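Local coordinates for chorismate mutase protein (Bartonella henselae, PDB 3RMI), which probably catalyses the rearrangement of chorismate to prephenate, the branch-point step toward phenylalanine and tyrosine, as an all-helical dimer of the AroQ type, at residues E34-T39 and K85-E90; K64-L69 and D78-F83; L51-P56 and Q94-A99. All coordinates share one frame; numbering follows the deposited sequence.

Interaction 1 (E34-T39 and K85-E90); sequences ERFRCT and KFIIKE. With MLT (D-malate), chain D.
Carboxylate oxygen O5 of the bound D-malate is gripped by both terminal nitrogens of Arg-35: NH1 and NH2 each donate a hydrogen bond of 2.8 Å to MLT O5. The two bonds bend by similar amounts (138° at NH1), as expected when one acceptor sits astride the fork of a guanidinium, close to its plane. The Arg-35 side chain reaches the ligand fully stretched, CG trans to the backbone N (chi1 -163°) and straight on to NE. Its rotation is fixed from further sides. Ile-87 lays CG2 over one face of the guanidinium, displaced toward the rim, 3.5 Å from Arg-35 NH1, while NE forms a salt bridge to Asp-25 of the second subunit.

Next to this polar end the contact is greasy. The Phe-36 ring swings its far end against the aliphatic part of Glu-90, with Phe-36 CE1 3.6 Å from Glu-90 CG; the two side chains cross at about a right angle. Phe-36 CZ also lies 4.2 Å from Ile-87 CG2. On the ligand side, Ile-88 CG1 comes within 3.7 Å of MLT O4. Gln-62, Arg-58 and Lys-46 of the same chain, with Arg-18 of the second subunit, complete the anion site. An arginine- and lysine-lined pocket set among long helices of two subunits is characteristic of the AroQ chorismate mutase active site, here probably occupied by malate in place of the dicarboxylate substrate.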
# COMPACT_ATOMS: atom_id res chain seq x y z
N GLU A 34 6.70 -9.25 -3.15
CA GLU A 34 6.21 -10.50 -3.73
C GLU A 34 5.08 -10.27 -4.73
O GLU A 34 5.03 -10.93 -5.76
CB GLU A 34 5.78 -11.50 -2.65
CG GLU A 34 6.96 -12.13 -1.91
CD GLU A 34 7.95 -12.85 -2.83
OE1 GLU A 34 7.54 -13.71 -3.67
OE2 GLU A 34 9.15 -12.54 -2.71
N ARG A 35 4.19 -9.32 -4.43
CA ARG A 35 3.06 -9.03 -5.33
C ARG A 35 3.57 -8.60 -6.68
O ARG A 35 3.02 -9.01 -7.72
CB ARG A 35 2.22 -7.90 -4.77
CG ARG A 35 0.81 -7.80 -5.41
CD ARG A 35 0.19 -6.49 -5.04
NE ARG A 35 -1.22 -6.37 -5.40
CZ ARG A 35 -1.67 -6.12 -6.64
NH1 ARG A 35 -0.84 -6.04 -7.68
NH2 ARG A 35 -2.95 -5.99 -6.85
N PHE A 36 4.63 -7.77 -6.67
CA PHE A 36 5.21 -7.28 -7.92
C PHE A 36 6.01 -8.37 -8.67
O PHE A 36 6.09 -8.35 -9.89
CB PHE A 36 6.03 -6.00 -7.68
CG PHE A 36 5.18 -4.76 -7.76
CD1 PHE A 36 4.84 -4.22 -8.99
CD2 PHE A 36 4.63 -4.21 -6.61
CE1 PHE A 36 4.02 -3.11 -9.08
CE2 PHE A 36 3.79 -3.10 -6.69
CZ PHE A 36 3.49 -2.55 -7.92
N ARG A 37 6.55 -9.35 -7.94
CA ARG A 37 7.11 -10.51 -8.59
C ARG A 37 6.01 -11.22 -9.37
O ARG A 37 6.22 -11.57 -10.51
CB ARG A 37 7.80 -11.45 -7.59
CG ARG A 37 9.28 -11.10 -7.44
CD ARG A 37 9.90 -11.44 -6.05
NE ARG A 37 10.12 -12.88 -5.86
CZ ARG A 37 11.22 -13.56 -6.17
NH1 ARG A 37 12.26 -12.97 -6.73
NH2 ARG A 37 11.27 -14.87 -5.93
N CYS A 38 4.82 -11.35 -8.78
CA CYS A 38 3.70 -12.01 -9.48
C CYS A 38 3.21 -11.21 -10.64
O CYS A 38 3.06 -11.75 -11.72
CB CYS A 38 2.51 -12.26 -8.57
SG CYS A 38 2.80 -13.57 -7.48
N THR A 39 2.94 -9.93 -10.44
CA THR A 39 2.40 -9.13 -11.54
C THR A 39 3.41 -8.98 -12.65
O THR A 39 3.02 -8.71 -13.78
CB THR A 39 1.94 -7.74 -11.11
OG1 THR A 39 3.02 -7.04 -10.48
CG2 THR A 39 0.74 -7.84 -10.20
N LYS A 85 -6.23 0.81 -6.52
CA LYS A 85 -6.09 1.51 -7.78
C LYS A 85 -4.71 2.12 -7.93
O LYS A 85 -4.17 2.19 -9.03
CB LYS A 85 -7.16 2.60 -7.92
CG LYS A 85 -8.53 2.07 -8.36
CD LYS A 85 -9.53 3.20 -8.69
CE LYS A 85 -10.46 2.76 -9.81
NZ LYS A 85 -11.77 3.50 -9.78
N PHE A 86 -4.15 2.57 -6.81
CA PHE A 86 -2.78 3.06 -6.76
C PHE A 86 -1.80 1.97 -7.16
O PHE A 86 -0.87 2.20 -7.94
CB PHE A 86 -2.47 3.59 -5.34
CG PHE A 86 -1.04 4.00 -5.14
CD1 PHE A 86 -0.61 5.27 -5.54
CD2 PHE A 86 -0.13 3.13 -4.55
CE1 PHE A 86 0.69 5.67 -5.36
CE2 PHE A 86 1.20 3.51 -4.38
CZ PHE A 86 1.61 4.79 -4.78
N ILE A 87 -2.00 0.77 -6.63
CA ILE A 87 -1.14 -0.34 -7.00
C ILE A 87 -1.34 -0.71 -8.48
O ILE A 87 -0.38 -0.93 -9.21
CB ILE A 87 -1.39 -1.56 -6.12
CG1 ILE A 87 -1.08 -1.24 -4.66
CG2 ILE A 87 -0.53 -2.70 -6.56
CD1 ILE A 87 0.39 -0.85 -4.44
N ILE A 88 -2.58 -0.75 -8.92
CA ILE A 88 -2.87 -1.23 -10.29
C ILE A 88 -2.30 -0.30 -11.33
O ILE A 88 -1.89 -0.73 -12.40
CB ILE A 88 -4.36 -1.35 -10.52
CG1 ILE A 88 -4.92 -2.56 -9.77
CG2 ILE A 88 -4.68 -1.41 -12.04
CD1 ILE A 88 -6.49 -2.62 -9.88
N LYS A 89 -2.26 0.99 -11.03
CA LYS A 89 -1.68 1.99 -11.95
C LYS A 89 -0.17 1.70 -12.18
O LYS A 89 0.34 1.81 -13.30
CB LYS A 89 -1.87 3.39 -11.37
CG LYS A 89 -1.73 4.56 -12.32
CD LYS A 89 -1.69 5.89 -11.56
CE LYS A 89 -1.33 7.07 -12.47
NZ LYS A 89 -0.85 8.23 -11.64
N GLU A 90 0.52 1.30 -11.12
CA GLU A 90 1.91 0.94 -11.27
C GLU A 90 2.02 -0.33 -12.09
O GLU A 90 2.86 -0.45 -12.96
CB GLU A 90 2.55 0.73 -9.91
CG GLU A 90 4.02 0.41 -9.98
CD GLU A 90 4.85 1.53 -10.60
OE1 GLU A 90 4.36 2.68 -10.67
OE2 GLU A 90 6.00 1.25 -10.99
C1 MLT D . -3.17 -7.92 -13.59
O1 MLT D . -3.48 -8.32 -14.76
O2 MLT D . -2.75 -6.77 -13.56
C2 MLT D . -3.26 -8.77 -12.34
O3 MLT D . -4.29 -9.66 -12.64
C3 MLT D . -3.61 -8.23 -10.95
C4 MLT D . -3.50 -6.73 -10.65
O4 MLT D . -4.15 -5.85 -11.33
O5 MLT D . -2.81 -6.32 -9.67

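Interaction 2 (K64-L69 and D78-F83); sequences KRLRKL and DFAEKF
Segments 64-69 and 78-83 run roughly antiparallel, their axes 8.6 Å apart at closest approach and 143° between directions, with the CA atoms of Arg-67 and Ala-80 the nearest pair, 6.3 Å apart. Arg-67 carries the polar side of the pair. Its chain turns at CD, which brings the guanidinium across to the acidic residues of helix 77-106. Arg-67 NH1 serves both: it donates to Asp-78 OD1 at 2.9 Å, nearly straight at 166° and in the guanidinium plane, and to Glu-81 OE1, also at 2.9 Å but more bent. The second acceptor stands tilted out of that plane, the Glu-81 carboxylate turned almost perpendicular to the guanidinium (85°). Arg-67 NH2 adds a weak bond to Asp-78 OD1. Glu-81 gets there with its chain extended, while Asp-78 offers OD1 from its anti side.

Deeper in, Leu-66 CD2 rests 4.0 Å from Ala-80 O and loosely against the Ala-80 methyl; the small residue allows the close helix approach, and Leu-84 and Ala-70 continue the apolar seam. One positive group thus meets two carboxylates, so charge attraction on the more exposed side of the contact ties together the arms of the hairpin formed by helices 56-72 and 77-106.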
# COMPACT_ATOMS: atom_id res chain seq x y z
N LYS A 64 -14.28 -5.03 -6.34
CA LYS A 64 -15.49 -5.41 -5.60
C LYS A 64 -15.07 -6.31 -4.44
O LYS A 64 -15.52 -6.12 -3.31
CB LYS A 64 -16.61 -6.07 -6.47
N ARG A 65 -14.18 -7.25 -4.72
CA ARG A 65 -13.73 -8.21 -3.72
C ARG A 65 -13.02 -7.51 -2.56
O ARG A 65 -13.29 -7.78 -1.41
CB ARG A 65 -12.81 -9.22 -4.37
CG ARG A 65 -12.26 -10.27 -3.42
CD ARG A 65 -11.16 -11.07 -4.11
NE ARG A 65 -10.34 -11.84 -3.18
CZ ARG A 65 -9.18 -11.43 -2.65
NH1 ARG A 65 -8.62 -10.21 -2.94
NH2 ARG A 65 -8.56 -12.27 -1.83
N LEU A 66 -12.13 -6.60 -2.86
CA LEU A 66 -11.38 -5.96 -1.80
C LEU A 66 -12.28 -5.05 -0.98
O LEU A 66 -12.13 -4.93 0.24
CB LEU A 66 -10.16 -5.21 -2.35
CG LEU A 66 -9.03 -5.05 -1.33
CD1 LEU A 66 -8.49 -6.44 -0.91
CD2 LEU A 66 -7.90 -4.17 -1.87
N ARG A 67 -13.24 -4.41 -1.64
CA ARG A 67 -14.19 -3.60 -0.91
C ARG A 67 -14.98 -4.46 0.09
O ARG A 67 -15.12 -4.06 1.25
CB ARG A 67 -15.12 -2.86 -1.88
CG ARG A 67 -14.46 -1.64 -2.52
CD ARG A 67 -15.44 -0.97 -3.50
NE ARG A 67 -16.51 -0.30 -2.78
CZ ARG A 67 -16.49 0.96 -2.35
NH1 ARG A 67 -15.47 1.77 -2.60
NH2 ARG A 67 -17.55 1.42 -1.68
N LYS A 68 -15.46 -5.64 -0.35
CA LYS A 68 -16.29 -6.49 0.54
C LYS A 68 -15.44 -6.92 1.72
O LYS A 68 -15.87 -6.83 2.86
CB LYS A 68 -16.90 -7.72 -0.18
N LEU A 69 -14.21 -7.35 1.44
CA LEU A 69 -13.30 -7.83 2.50
C LEU A 69 -12.89 -6.71 3.45
O LEU A 69 -12.77 -6.95 4.65
CB LEU A 69 -12.07 -8.55 1.90
CG LEU A 69 -12.36 -9.80 1.01
CD1 LEU A 69 -11.05 -10.44 0.41
CD2 LEU A 69 -13.25 -10.90 1.70
N ASP A 78 -13.74 2.66 0.55
CA ASP A 78 -13.25 3.66 -0.40
C ASP A 78 -11.72 3.77 -0.40
O ASP A 78 -11.10 3.89 -1.47
CB ASP A 78 -13.88 5.01 -0.13
CG ASP A 78 -15.40 5.01 -0.39
OD1 ASP A 78 -15.83 4.30 -1.33
OD2 ASP A 78 -16.15 5.68 0.34
N PHE A 79 -11.12 3.70 0.79
CA PHE A 79 -9.68 3.77 0.85
C PHE A 79 -9.04 2.48 0.36
O PHE A 79 -8.04 2.53 -0.35
CB PHE A 79 -9.17 4.12 2.24
CG PHE A 79 -7.69 4.39 2.26
CD1 PHE A 79 -7.18 5.54 1.66
CD2 PHE A 79 -6.80 3.48 2.85
CE1 PHE A 79 -5.79 5.78 1.64
CE2 PHE A 79 -5.42 3.73 2.84
CZ PHE A 79 -4.91 4.87 2.24
N ALA A 80 -9.63 1.33 0.70
CA ALA A 80 -9.20 0.07 0.10
C ALA A 80 -9.14 0.20 -1.44
O ALA A 80 -8.16 -0.19 -2.06
CB ALA A 80 -10.12 -1.08 0.51
N GLU A 81 -10.17 0.77 -2.03
CA GLU A 81 -10.24 0.94 -3.49
C GLU A 81 -9.18 1.90 -4.00
O GLU A 81 -8.54 1.62 -4.98
CB GLU A 81 -11.63 1.45 -3.93
CG GLU A 81 -11.79 1.50 -5.46
CD GLU A 81 -13.19 1.86 -5.92
OE1 GLU A 81 -14.17 1.70 -5.14
OE2 GLU A 81 -13.30 2.31 -7.09
N LYS A 82 -9.06 3.05 -3.35
CA LYS A 82 -8.03 4.04 -3.67
C LYS A 82 -6.65 3.39 -3.64
O LYS A 82 -5.81 3.64 -4.51
CB LYS A 82 -8.09 5.19 -2.65
CG LYS A 82 -7.64 6.55 -3.19
CD LYS A 82 -7.82 7.72 -2.18
CE LYS A 82 -6.98 8.97 -2.64
NZ LYS A 82 -6.98 10.16 -1.71
N PHE A 83 -6.41 2.56 -2.62
CA PHE A 83 -5.13 1.87 -2.46
C PHE A 83 -4.89 0.85 -3.57
O PHE A 83 -3.81 0.82 -4.18
CB PHE A 83 -5.07 1.20 -1.09
CG PHE A 83 -3.94 0.21 -0.95
CD1 PHE A 83 -2.65 0.62 -0.94
CD2 PHE A 83 -4.19 -1.14 -0.85
CE1 PHE A 83 -1.62 -0.30 -0.83
CE2 PHE A 83 -3.16 -2.04 -0.74
CZ PHE A 83 -1.88 -1.61 -0.72

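Interaction 3 (L51-P56 and Q94-A99); sequences LPAVDP and QHEVIA. With MLT (D-malate), chain D; EDO (1,2-ethanediol), chain B.
His-95 meets the loop before helix 56-72 first with its CB, which lies 3.9 Å from the methyl carbon CB of Ala-53. From CB the side chain leaves with CG trans to the carbonyl carbon (chi1 -77°), which carries the imidazole toward the malate. ND1, on the ring edge, comes next and faces the backbone oxygen of Ala-53, which lies near the ring plane. At 3.8 Å from His-95 ND1 to Ala-53 O this is a contact and not a hydrogen bond, and ND1, buried here, has no polar partner in the model. CE1 follows, between the two nitrogens, and is the ring atom nearest the ligand: His-95 CE1 is 3.3 Å from MLT O2, which approaches obliquely, while MLT O1 lies at the ring edge, 3.6 Å from the same CE1. At the tip, NE2 is hydrogen-bonded to the backbone oxygen of Thr-39 on helix 4-48, which fixes the rotation of the imidazole and turns CE1 to the carboxylate.

In this all-helical AroQ fold residues 51-55 belong to the loop joining helices 4-48 and 56-72 around the ligand pocket. Asp-55 ends it as the N-cap of helix 56-72, OD1 reaching the backbone N of Arg-58 through a weak bond and OD2 making a salt bridge to Arg-18 of the second subunit. Both partners also hold the malate, so the cap lies in its second shell. Lys-46, another malate ligand, takes the backbone oxygen of Pro-52 in a hydrogen bond and that of Ala-53 in a weak one.

The next residue, Glu-96, also lays its CG against the Ala-53 methyl, Glu-96 CG to Ala-53 CB 4.0 Å, and its extended chain takes the carboxylate past the methyl on the exposed side.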
# COMPACT_ATOMS: atom_id res chain seq x y z
N LEU A 51 -1.75 -10.13 -24.76
CA LEU A 51 -2.87 -9.72 -23.90
C LEU A 51 -2.68 -8.27 -23.44
O LEU A 51 -1.57 -7.80 -23.23
CB LEU A 51 -3.01 -10.63 -22.67
CG LEU A 51 -3.24 -12.13 -22.90
CD1 LEU A 51 -3.22 -12.85 -21.56
CD2 LEU A 51 -4.56 -12.36 -23.62
N PRO A 52 -3.79 -7.56 -23.27
CA PRO A 52 -3.69 -6.13 -23.01
C PRO A 52 -3.36 -5.86 -21.54
O PRO A 52 -3.69 -6.67 -20.68
CB PRO A 52 -5.10 -5.64 -23.34
CG PRO A 52 -5.98 -6.79 -22.77
CD PRO A 52 -5.15 -8.07 -22.95
N ALA A 53 -2.68 -4.74 -21.29
CA ALA A 53 -2.32 -4.30 -19.95
C ALA A 53 -3.55 -4.12 -19.06
O ALA A 53 -3.60 -4.65 -17.95
CB ALA A 53 -1.53 -2.99 -20.00
N VAL A 54 -4.53 -3.36 -19.55
CA VAL A 54 -5.76 -3.16 -18.79
C VAL A 54 -6.77 -4.24 -19.14
O VAL A 54 -7.19 -4.40 -20.30
CB VAL A 54 -6.38 -1.77 -19.04
CG1 VAL A 54 -7.58 -1.58 -18.10
CG2 VAL A 54 -5.33 -0.67 -18.84
N ASP A 55 -7.15 -4.99 -18.12
CA ASP A 55 -8.09 -6.09 -18.22
C ASP A 55 -9.31 -5.71 -17.36
O ASP A 55 -9.34 -6.01 -16.16
CB ASP A 55 -7.37 -7.32 -17.68
CG ASP A 55 -8.12 -8.60 -17.89
OD1 ASP A 55 -9.37 -8.60 -17.86
OD2 ASP A 55 -7.42 -9.64 -18.06
N PRO A 56 -10.32 -5.04 -17.95
CA PRO A 56 -11.36 -4.40 -17.13
C PRO A 56 -12.17 -5.34 -16.24
O PRO A 56 -12.45 -4.98 -15.09
CB PRO A 56 -12.28 -3.70 -18.16
CG PRO A 56 -11.78 -4.05 -19.52
CD PRO A 56 -10.61 -5.00 -19.39
N GLN A 94 3.91 -1.16 -15.52
CA GLN A 94 4.93 -2.19 -15.65
C GLN A 94 4.63 -3.16 -16.77
O GLN A 94 5.54 -3.64 -17.45
CB GLN A 94 5.11 -2.94 -14.35
CG GLN A 94 6.10 -2.29 -13.42
CD GLN A 94 6.42 -3.15 -12.19
OE1 GLN A 94 6.12 -4.36 -12.16
NE2 GLN A 94 7.01 -2.53 -11.18
N HIS A 95 3.34 -3.45 -16.97
CA HIS A 95 2.93 -4.32 -18.06
C HIS A 95 3.26 -3.70 -19.40
O HIS A 95 3.72 -4.39 -20.31
CB HIS A 95 1.42 -4.59 -17.97
CG HIS A 95 1.05 -5.59 -16.92
ND1 HIS A 95 -0.25 -5.99 -16.70
CD2 HIS A 95 1.81 -6.30 -16.05
CE1 HIS A 95 -0.27 -6.89 -15.73
NE2 HIS A 95 0.96 -7.09 -15.32
N GLU A 96 3.03 -2.41 -19.53
CA GLU A 96 3.37 -1.69 -20.75
C GLU A 96 4.88 -1.65 -20.99
O GLU A 96 5.33 -1.79 -22.14
CB GLU A 96 2.78 -0.27 -20.73
CG GLU A 96 1.23 -0.26 -20.80
CD GLU A 96 0.58 1.11 -20.54
OE1 GLU A 96 1.24 2.04 -19.98
OE2 GLU A 96 -0.62 1.24 -20.90
N VAL A 97 5.67 -1.46 -19.92
CA VAL A 97 7.14 -1.44 -20.06
C VAL A 97 7.70 -2.80 -20.52
O VAL A 97 8.57 -2.86 -21.39
CB VAL A 97 7.85 -0.97 -18.76
CG1 VAL A 97 9.37 -1.24 -18.82
CG2 VAL A 97 7.59 0.53 -18.54
N ILE A 98 7.17 -3.88 -19.97
CA ILE A 98 7.56 -5.21 -20.40
C ILE A 98 7.21 -5.44 -21.89
O ILE A 98 8.02 -6.02 -22.61
CB ILE A 98 6.96 -6.29 -19.47
CG1 ILE A 98 7.63 -6.19 -18.08
CG2 ILE A 98 7.14 -7.67 -20.04
CD1 ILE A 98 6.74 -6.56 -16.89
N ALA A 99 6.06 -4.94 -22.35
CA ALA A 99 5.63 -5.14 -23.75
C ALA A 99 6.48 -4.36 -24.74
O ALA A 99 6.80 -4.85 -25.83
CB ALA A 99 4.16 -4.77 -23.92
C1 MLT D . -3.17 -7.92 -13.59
O1 MLT D . -3.48 -8.32 -14.76
O2 MLT D . -2.75 -6.77 -13.56
C2 MLT D . -3.26 -8.77 -12.34
O3 MLT D . -4.29 -9.66 -12.64
C3 MLT D . -3.61 -8.23 -10.95
C4 MLT D . -3.50 -6.73 -10.65
O4 MLT D . -4.15 -5.85 -11.33
O5 MLT D . -2.81 -6.32 -9.67
C1 EDO B . 9.54 -3.46 -7.86
O1 EDO B . 10.73 -2.88 -7.32
C2 EDO B . 8.39 -2.49 -7.62
O2 EDO B . 7.83 -2.12 -8.89

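Overall arrangement
Helix 77-106 takes part in all three contacts, meeting helix 56-72 near its start in interaction 2, helix 4-48 further on in interaction 1, and the loop between helices 4-48 and 56-72 in interaction 3. Interaction 1 is the buried one, its centre about 5 Å from that of the chain; the others are partly buried and further out. Interactions 1 and 3 border the same malate and are joined through Thr-39 and His-95, yet the first grips the ligand with hydrogen bonds and the third merely touches it. Interaction 2 holds its helices with internal salt bridges instead; the centres of interactions 1 and 2 are about 15 Å apart. All three also touch the second subunit.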